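PDB 3OEQ: frataxin homolog, mitochondrial from Saccharomyces cerevisiae, which delivers ferrous iron for heme and iron-sulfur cluster assembly, oxidises it to ferric iron, and stores it as a ferrihydrite mineral in oligomers. Local coordinates for residues C47-E52 and E61-G66; Y29-L34 and V51-G56. The protein carries 1 engineered substitution. One frame throughout, in Å; residues are numbered along the deposited sequence.

Contact 1 (C47-E52 and E61-G66); sequences CIPDVE and EIPAFG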
ATOM      1  N   CYS A  47      21.766 -26.556  14.537  1.00107.36           N
ATOM      2  CA  CYS A  47      20.734 -25.713  15.168  1.00102.43           C
ATOM      3  C   CYS A  47      19.747 -24.869  14.308  1.00 96.05           C
ATOM      4  O   CYS A  47      19.096 -23.947  14.830  1.00 92.07           O
ATOM      5  CB  CYS A  47      21.442 -24.780  16.147  1.00103.04           C
ATOM      6  SG  CYS A  47      22.677 -23.787  15.282  1.00104.60           S
ATOM      7  N   ILE A  48      19.636 -25.178  13.019  1.00 95.31           N
ATOM      8  CA  ILE A  48      18.531 -24.688  12.191  1.00 89.90           C
ATOM      9  C   ILE A  48      17.997 -25.843  11.325  1.00 91.16           C
ATOM     10  O   ILE A  48      18.273 -25.892  10.124  1.00 91.17           O
ATOM     11  CB  ILE A  48      18.916 -23.413  11.349  1.00 86.80           C
ATOM     12  CG1 ILE A  48      19.705 -23.743  10.092  1.00 88.51           C
ATOM     13  CG2 ILE A  48      19.729 -22.425  12.175  1.00 87.54           C
ATOM     14  CD1 ILE A  48      20.216 -22.513   9.376  1.00 86.04           C
ATOM     15  N   PRO A  49      17.239 -26.788  11.937  1.00 92.58           N
ATOM     16  CA  PRO A  49      16.890 -28.083  11.297  1.00 95.37           C
ATOM     17  C   PRO A  49      15.945 -28.067  10.084  1.00 92.30           C
ATOM     18  O   PRO A  49      15.992 -29.006   9.288  1.00 94.91           O
ATOM     19  CB  PRO A  49      16.257 -28.892  12.443  1.00 97.24           C
ATOM     20  CG  PRO A  49      15.730 -27.873  13.376  1.00 93.58           C
ATOM     21  CD  PRO A  49      16.679 -26.696  13.296  1.00 92.07           C
ATOM     22  N   ASP A  50      15.095 -27.033   9.959  1.00 87.26           N
ATOM     23  CA  ASP A  50      14.038 -26.977   8.931  1.00 84.19           C
ATOM     24  C   ASP A  50      13.644 -25.560   8.497  1.00 79.33           C
ATOM     25  O   ASP A  50      13.564 -24.640   9.305  1.00 77.07           O
ATOM     26  CB  ASP A  50      12.789 -27.726   9.403  1.00 84.18           C
ATOM     27  CG  ASP A  50      11.945 -28.253   8.253  1.00 83.69           C
ATOM     28  OD1 ASP A  50      12.287 -28.064   7.071  1.00 83.12           O
ATOM     29  OD2 ASP A  50      10.923 -28.885   8.536  1.00 84.32           O
ATOM     30  N   VAL A  51      13.450 -25.414   7.184  1.00 78.33           N
ATOM     31  CA  VAL A  51      12.699 -24.331   6.540  1.00 74.01           C
ATOM     32  C   VAL A  51      11.621 -25.021   5.692  1.00 74.22           C
ATOM     33  O   VAL A  51      11.910 -26.004   5.002  1.00 77.15           O
ATOM     34  CB  VAL A  51      13.566 -23.465   5.594  1.00 72.89           C
ATOM     35  CG1 VAL A  51      13.705 -22.072   6.104  1.00 69.70           C
ATOM     36  CG2 VAL A  51      14.910 -24.093   5.341  1.00 76.55           C
ATOM     37  N   GLU A  52      10.381 -24.542   5.757  1.00 71.68           N
ATOM     38  CA  GLU A  52       9.338 -25.010   4.839  1.00 71.65           C
ATOM     39  C   GLU A  52       8.548 -23.783   4.318  1.00 67.90           C
ATOM     40  O   GLU A  52       8.340 -22.815   5.059  1.00 65.40           O
ATOM     41  CB  GLU A  52       8.466 -26.101   5.515  1.00 73.72           C
ATOM     42  CG  GLU A  52       8.070 -27.351   4.636  1.00 76.93           C
ATOM     43  CD  GLU A  52       9.221 -28.335   4.346  1.00 81.43           C
ATOM     44  OE1 GLU A  52       9.927 -28.132   3.335  1.00 82.14           O
ATOM     45  OE2 GLU A  52       9.411 -29.325   5.090  1.00 84.50           O
ATOM     46  N   GLU A  61      12.401 -23.191  11.604  1.00 72.46           N
ATOM     47  CA  GLU A  61      12.867 -23.781  12.892  1.00 75.66           C
ATOM     48  C   GLU A  61      14.292 -23.415  13.266  1.00 77.38           C
ATOM     49  O   GLU A  61      15.243 -23.692  12.555  1.00 79.32           O
ATOM     50  CB  GLU A  61      12.797 -25.305  12.892  1.00 79.83           C
ATOM     51  CG  GLU A  61      11.522 -25.883  12.367  1.00 79.72           C
ATOM     52  CD  GLU A  61      10.609 -26.281  13.460  1.00 80.42           C
ATOM     53  OE1 GLU A  61      10.749 -27.396  13.979  1.00 84.90           O
ATOM     54  OE2 GLU A  61       9.746 -25.467  13.787  1.00 78.16           O
ATOM     55  N   ILE A  62      14.421 -22.805  14.423  1.00 76.96           N
ATOM     56  CA  ILE A  62      15.696 -22.415  14.939  1.00 79.03           C
ATOM     57  C   ILE A  62      15.564 -22.618  16.454  1.00 80.82           C
ATOM     58  O   ILE A  62      15.193 -21.666  17.155  1.00 78.82           O
ATOM     59  CB  ILE A  62      16.023 -20.957  14.535  1.00 75.89           C
ATOM     60  CG1 ILE A  62      16.391 -20.887  13.059  1.00 74.43           C
ATOM     61  CG2 ILE A  62      17.144 -20.377  15.384  1.00 78.11           C
ATOM     62  CD1 ILE A  62      16.862 -19.552  12.660  1.00 72.07           C
ATOM     63  N   PRO A  63      15.866 -23.859  16.957  1.00 85.01           N
ATOM     64  CA  PRO A  63      15.596 -24.346  18.317  1.00 86.90           C
ATOM     65  C   PRO A  63      16.221 -23.491  19.391  1.00 87.15           C
ATOM     66  O   PRO A  63      15.636 -23.341  20.446  1.00 86.70           O
ATOM     67  CB  PRO A  63      16.238 -25.725  18.318  1.00 92.44           C
ATOM     68  CG  PRO A  63      16.264 -26.101  16.891  1.00 92.12           C
ATOM     69  CD  PRO A  63      16.638 -24.863  16.210  1.00 88.63           C
ATOM     70  N   ALA A  64      17.396 -22.927  19.120  1.00 88.15           N
ATOM     71  CA  ALA A  64      17.970 -21.875  19.963  1.00 87.97           C
ATOM     72  C   ALA A  64      16.962 -20.782  20.413  1.00 83.57           C
ATOM     73  O   ALA A  64      16.946 -20.400  21.583  1.00 84.00           O
ATOM     74  CB  ALA A  64      19.182 -21.250  19.262  1.00 88.66           C
ATOM     75  N   PHE A  65      16.116 -20.305  19.487  1.00 79.70           N
ATOM     76  CA  PHE A  65      15.170 -19.187  19.751  1.00 75.75           C
ATOM     77  C   PHE A  65      13.666 -19.506  19.755  1.00 73.17           C
ATOM     78  O   PHE A  65      12.891 -18.837  20.416  1.00 70.88           O
ATOM     79  CB  PHE A  65      15.436 -18.033  18.793  1.00 73.28           C
ATOM     80  CG  PHE A  65      16.881 -17.641  18.710  1.00 76.61           C
ATOM     81  CD1 PHE A  65      17.591 -17.267  19.871  1.00 79.81           C
ATOM     82  CD2 PHE A  65      17.542 -17.641  17.480  1.00 76.81           C
ATOM     83  CE1 PHE A  65      18.943 -16.897  19.798  1.00 82.47           C
ATOM     84  CE2 PHE A  65      18.879 -17.278  17.388  1.00 79.98           C
ATOM     85  CZ  PHE A  65      19.589 -16.900  18.553  1.00 82.94           C
ATOM     86  N   GLY A  66      13.270 -20.548  19.046  1.00 73.87           N
ATOM     87  CA  GLY A  66      11.871 -20.787  18.777  1.00 71.98           C
ATOM     88  C   GLY A  66      11.686 -20.603  17.293  1.00 69.92           C
ATOM     89  O   GLY A  66      12.654 -20.338  16.578  1.00 70.19           O
TER
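The rings of Pro-49 and Pro-63 point toward each other and meet at their CD and CG carbons, with Pro-49 CD 3.4 Å from Pro-63 CD. Pro-49 CG also lies 3.9 Å from Glu-61 CB, and these two side chains cross at about a right angle. Within 61-66, the ring of Phe-65 has Ala-64 CB over the centre of one face, 4.1 Å above its plane. Deeper in, Ile-48 and Ile-62 lie side by side and point the same way. Ile-62 holds CG1 anti to its carbonyl carbon (chi1 -74°), which sets this branch against Ile-48 CG2 at 3.8 Å. With only an alanine at Ile-62, Ile-48 CG2 is likely to lose its apolar neighbour, and a gap would probably open beside it. Beside the prolines, Asp-50 and Glu-61 meet through aliphatic carbons, Asp-50 CB to Glu-61 CG at 3.7 Å. The one hydrogen bond across the contact runs from Glu-61 N to Asp-50 O (3.0 Å) and is bent, with 133° at the hydrogen. A weaker CA-H...O contact joins Ile-48 CA to Glu-61 O. Ile-48 O is also hydrogen-bonded by Ser-41 OG. Glu-61 packs on Pro-11 of the second subunit. The contact lies where strand 50-53, one of the two outermost in the sheet of this chain, begins beside strand 57-61 and the loop leading on to strand 68-71.

Contact 2 (Y29-L34 and V51-G56); sequences YLDHLL and VELSHG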
ATOM      1  N   TYR A  29      10.651 -12.477  -3.297  1.00 54.47           N
ATOM      2  CA  TYR A  29      11.531 -12.397  -2.113  1.00 54.73           C
ATOM      3  C   TYR A  29      11.620 -13.701  -1.360  1.00 55.27           C
ATOM      4  O   TYR A  29      12.690 -14.154  -1.011  1.00 56.88           O
ATOM      5  CB  TYR A  29      11.063 -11.302  -1.170  1.00 53.38           C
ATOM      6  CG  TYR A  29      12.066 -10.991  -0.105  1.00 53.98           C
ATOM      7  CD1 TYR A  29      13.100 -10.108  -0.344  1.00 55.26           C
ATOM      8  CD2 TYR A  29      11.976 -11.565   1.148  1.00 54.03           C
ATOM      9  CE1 TYR A  29      14.022  -9.812   0.628  1.00 56.23           C
ATOM     10  CE2 TYR A  29      12.895 -11.274   2.126  1.00 54.88           C
ATOM     11  CZ  TYR A  29      13.918 -10.396   1.850  1.00 55.83           C
ATOM     12  OH  TYR A  29      14.838 -10.103   2.811  1.00 57.71           O
ATOM     13  N   LEU A  30      10.466 -14.304  -1.135  1.00 54.58           N
ATOM     14  CA  LEU A  30      10.344 -15.527  -0.357  1.00 55.43           C
ATOM     15  C   LEU A  30      11.020 -16.727  -0.997  1.00 57.76           C
ATOM     16  O   LEU A  30      11.373 -17.666  -0.306  1.00 59.47           O
ATOM     17  CB  LEU A  30       8.870 -15.821  -0.068  1.00 54.15           C
ATOM     18  CG  LEU A  30       8.130 -14.743   0.733  1.00 52.02           C
ATOM     19  CD1 LEU A  30       6.862 -15.315   1.303  1.00 51.33           C
ATOM     20  CD2 LEU A  30       9.007 -14.195   1.829  1.00 51.39           C
ATOM     21  N   ASP A  31      11.213 -16.688  -2.316  1.00 58.42           N
ATOM     22  CA  ASP A  31      11.935 -17.741  -3.046  1.00 60.59           C
ATOM     23  C   ASP A  31      13.418 -17.538  -2.902  1.00 62.40           C
ATOM     24  O   ASP A  31      14.100 -18.437  -2.478  1.00 64.56           O
ATOM     25  CB  ASP A  31      11.532 -17.773  -4.517  1.00 60.54           C
ATOM     26  CG  ASP A  31      10.072 -18.124  -4.709  1.00 59.27           C
ATOM     27  OD1 ASP A  31       9.528 -18.872  -3.875  1.00 59.52           O
ATOM     28  OD2 ASP A  31       9.460 -17.646  -5.686  1.00 58.42           O
ATOM     29  N   HIS A  32      13.906 -16.344  -3.229  1.00 61.95           N
ATOM     30  CA  HIS A  32      15.308 -15.993  -3.008  1.00 64.14           C
ATOM     31  C   HIS A  32      15.735 -16.190  -1.553  1.00 64.94           C
ATOM     32  O   HIS A  32      16.928 -16.188  -1.233  1.00 67.57           O
ATOM     33  CB  HIS A  32      15.560 -14.544  -3.387  1.00 63.20           C
ATOM     34  CG  HIS A  32      15.595 -14.300  -4.857  1.00 63.89           C
ATOM     35  ND1 HIS A  32      16.420 -13.352  -5.428  1.00 65.16           N
ATOM     36  CD2 HIS A  32      14.909 -14.874  -5.871  1.00 63.65           C
ATOM     37  CE1 HIS A  32      16.232 -13.350  -6.735  1.00 66.18           C
ATOM     38  NE2 HIS A  32      15.314 -14.257  -7.027  1.00 65.36           N
ATOM     39  N   LEU A  33      14.751 -16.341  -0.677  1.00 63.12           N
ATOM     40  CA  LEU A  33      14.994 -16.546   0.738  1.00 63.47           C
ATOM     41  C   LEU A  33      14.919 -18.033   1.070  1.00 65.26           C
ATOM     42  O   LEU A  33      15.709 -18.505   1.843  1.00 67.41           O
ATOM     43  CB  LEU A  33      13.998 -15.720   1.583  1.00 60.58           C
ATOM     44  CG  LEU A  33      14.005 -15.984   3.091  1.00 60.86           C
ATOM     45  CD1 LEU A  33      15.405 -15.783   3.643  1.00 63.23           C
ATOM     46  CD2 LEU A  33      12.999 -15.143   3.840  1.00 57.75           C
ATOM     47  N   LEU A  34      13.972 -18.762   0.479  1.00 64.73           N
ATOM     48  CA  LEU A  34      13.822 -20.186   0.751  1.00 66.84           C
ATOM     49  C   LEU A  34      15.105 -20.952   0.451  1.00 70.95           C
ATOM     50  O   LEU A  34      15.527 -21.742   1.271  1.00 73.78           O
ATOM     51  CB  LEU A  34      12.632 -20.795  -0.002  1.00 65.78           C
ATOM     52  CG  LEU A  34      12.405 -22.306   0.145  1.00 68.22           C
ATOM     53  CD1 LEU A  34      12.133 -22.711   1.612  1.00 67.89           C
ATOM     54  CD2 LEU A  34      11.312 -22.797  -0.797  1.00 67.22           C
ATOM     55  N   VAL A  51      13.450 -25.414   7.184  1.00 78.33           N
ATOM     56  CA  VAL A  51      12.699 -24.331   6.540  1.00 74.01           C
ATOM     57  C   VAL A  51      11.621 -25.021   5.692  1.00 74.22           C
ATOM     58  O   VAL A  51      11.910 -26.004   5.002  1.00 77.15           O
ATOM     59  CB  VAL A  51      13.566 -23.465   5.594  1.00 72.89           C
ATOM     60  CG1 VAL A  51      13.705 -22.072   6.104  1.00 69.70           C
ATOM     61  CG2 VAL A  51      14.910 -24.093   5.341  1.00 76.55           C
ATOM     62  N   GLU A  52      10.381 -24.542   5.757  1.00 71.68           N
ATOM     63  CA  GLU A  52       9.338 -25.010   4.839  1.00 71.65           C
ATOM     64  C   GLU A  52       8.548 -23.783   4.318  1.00 67.90           C
ATOM     65  O   GLU A  52       8.340 -22.815   5.059  1.00 65.40           O
ATOM     66  CB  GLU A  52       8.466 -26.101   5.515  1.00 73.72           C
ATOM     67  CG  GLU A  52       8.070 -27.351   4.636  1.00 76.93           C
ATOM     68  CD  GLU A  52       9.221 -28.335   4.346  1.00 81.43           C
ATOM     69  OE1 GLU A  52       9.927 -28.132   3.335  1.00 82.14           O
ATOM     70  OE2 GLU A  52       9.411 -29.325   5.090  1.00 84.50           O
ATOM     71  N   LEU A  53       8.157 -23.822   3.039  1.00 67.97           N
ATOM     72  CA  LEU A  53       7.371 -22.754   2.368  1.00 65.52           C
ATOM     73  C   LEU A  53       6.098 -23.304   1.679  1.00 66.26           C
ATOM     74  O   LEU A  53       6.196 -23.935   0.627  1.00 67.91           O
ATOM     75  CB  LEU A  53       8.243 -22.007   1.346  1.00 64.61           C
ATOM     76  CG  LEU A  53       7.835 -20.621   0.823  1.00 62.06           C
ATOM     77  CD1 LEU A  53       8.862 -20.126  -0.128  1.00 62.28           C
ATOM     78  CD2 LEU A  53       6.508 -20.631   0.085  1.00 62.88           C
ATOM     79  N   SER A  54       4.923 -23.036   2.273  1.00 65.74           N
ATOM     80  CA  SER A  54       3.550 -23.503   1.865  1.00 66.54           C
ATOM     81  C   SER A  54       2.964 -22.898   0.623  1.00 64.99           C
ATOM     82  O   SER A  54       3.062 -23.408  -0.507  1.00 66.29           O
ATOM     83  CB  SER A  54       2.555 -22.935   2.887  1.00 65.52           C
ATOM     84  OG  SER A  54       2.282 -23.845   3.905  1.00 69.31           O
ATOM     85  N   HIS A  55       2.258 -21.811   0.928  1.00 62.47           N
ATOM     86  CA  HIS A  55       1.566 -20.984  -0.001  1.00 60.96           C
ATOM     87  C   HIS A  55       1.751 -19.583   0.500  1.00 58.21           C
ATOM     88  O   HIS A  55       0.884 -19.026   1.151  1.00 57.10           O
ATOM     89  CB  HIS A  55       0.109 -21.405  -0.086  1.00 62.14           C
ATOM     90  CG  HIS A  55      -0.095 -22.569  -1.011  1.00 65.75           C
ATOM     91  ND1 HIS A  55      -0.782 -23.710  -0.638  1.00 67.71           N
ATOM     92  CD2 HIS A  55       0.354 -22.783  -2.284  1.00 66.96           C
ATOM     93  CE1 HIS A  55      -0.765 -24.568  -1.647  1.00 70.78           C
ATOM     94  NE2 HIS A  55      -0.088 -24.032  -2.658  1.00 70.46           N
ATOM     95  N   GLY A  56       2.932 -19.042   0.219  1.00 57.00           N
ATOM     96  CA  GLY A  56       3.301 -17.745   0.738  1.00 54.91           C
ATOM     97  C   GLY A  56       3.354 -17.634   2.257  1.00 54.25           C
ATOM     98  O   GLY A  56       3.248 -16.543   2.811  1.00 52.87           O
TER
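Leu-34 and Leu-53 both carry CG anti to the backbone N, with chi1 of 177° and -162°. The first torsion swings Leu-34 from the flank of the helix toward the strand. The second extends Leu-53 out to the helix. The two side chains meet at a slant. Leu-34 CD2 lies 3.7 Å from Leu-53 CD1 and 3.8 Å from Leu-53 CB, so this one methyl rests along the strand leucine. The other methyl, Leu-34 CD1, approaches Val-51 CB at 4.3 Å. Leu-53 CD1 also reaches the helix backbone, 3.5 Å from Leu-30 O. That oxygen also accepts the helical hydrogen bond from Leu-34 N. This is the helix-on-sheet packing of the frataxin alpha/beta sandwich: helix 25-37 lies on one face of the antiparallel sheet, here over 50-53, one of the two outermost strands within this chain. The axes of 29-34 and 51-53 approach to 9.9 Å and run nearly antiparallel, at 152°. Met-58 of the next strand, 57-61, touches Leu-33, Leu-34 and Leu-53. Asp-31 stands at the margin, its side chain crossing that of Leu-53 at about a right angle. No hydrogen bond links the two segments; the join is apolar. At the turn after the strand, Leu-30 CD1 comes 4.1 Å from Gly-56 O. Gly-56 itself pairs through its backbone with Lys-72, and Leu-30 also packs on Ile-79.

How the contacts relate
Contacts 1 and 2 both use strand 50-53; their centres are 15 Å apart. Their segments overlap at Val-51 and Glu-52, though of these two only Val-51 takes part in a contact, contact 2. There is no other touch between them. Contact 1 is at the start of the strand and lies outward, about 18 Å from the centre of the chain. Contact 2 runs from the strand to the turn beyond it, about 7 Å from that centre. The strand sends Val-51 and Leu-53 to the helix in contact 2, while Asp-50 turns to the opposite face beside Glu-61 in contact 1. Together they tie one edge strand to the adjoining loop and to helix 25-37.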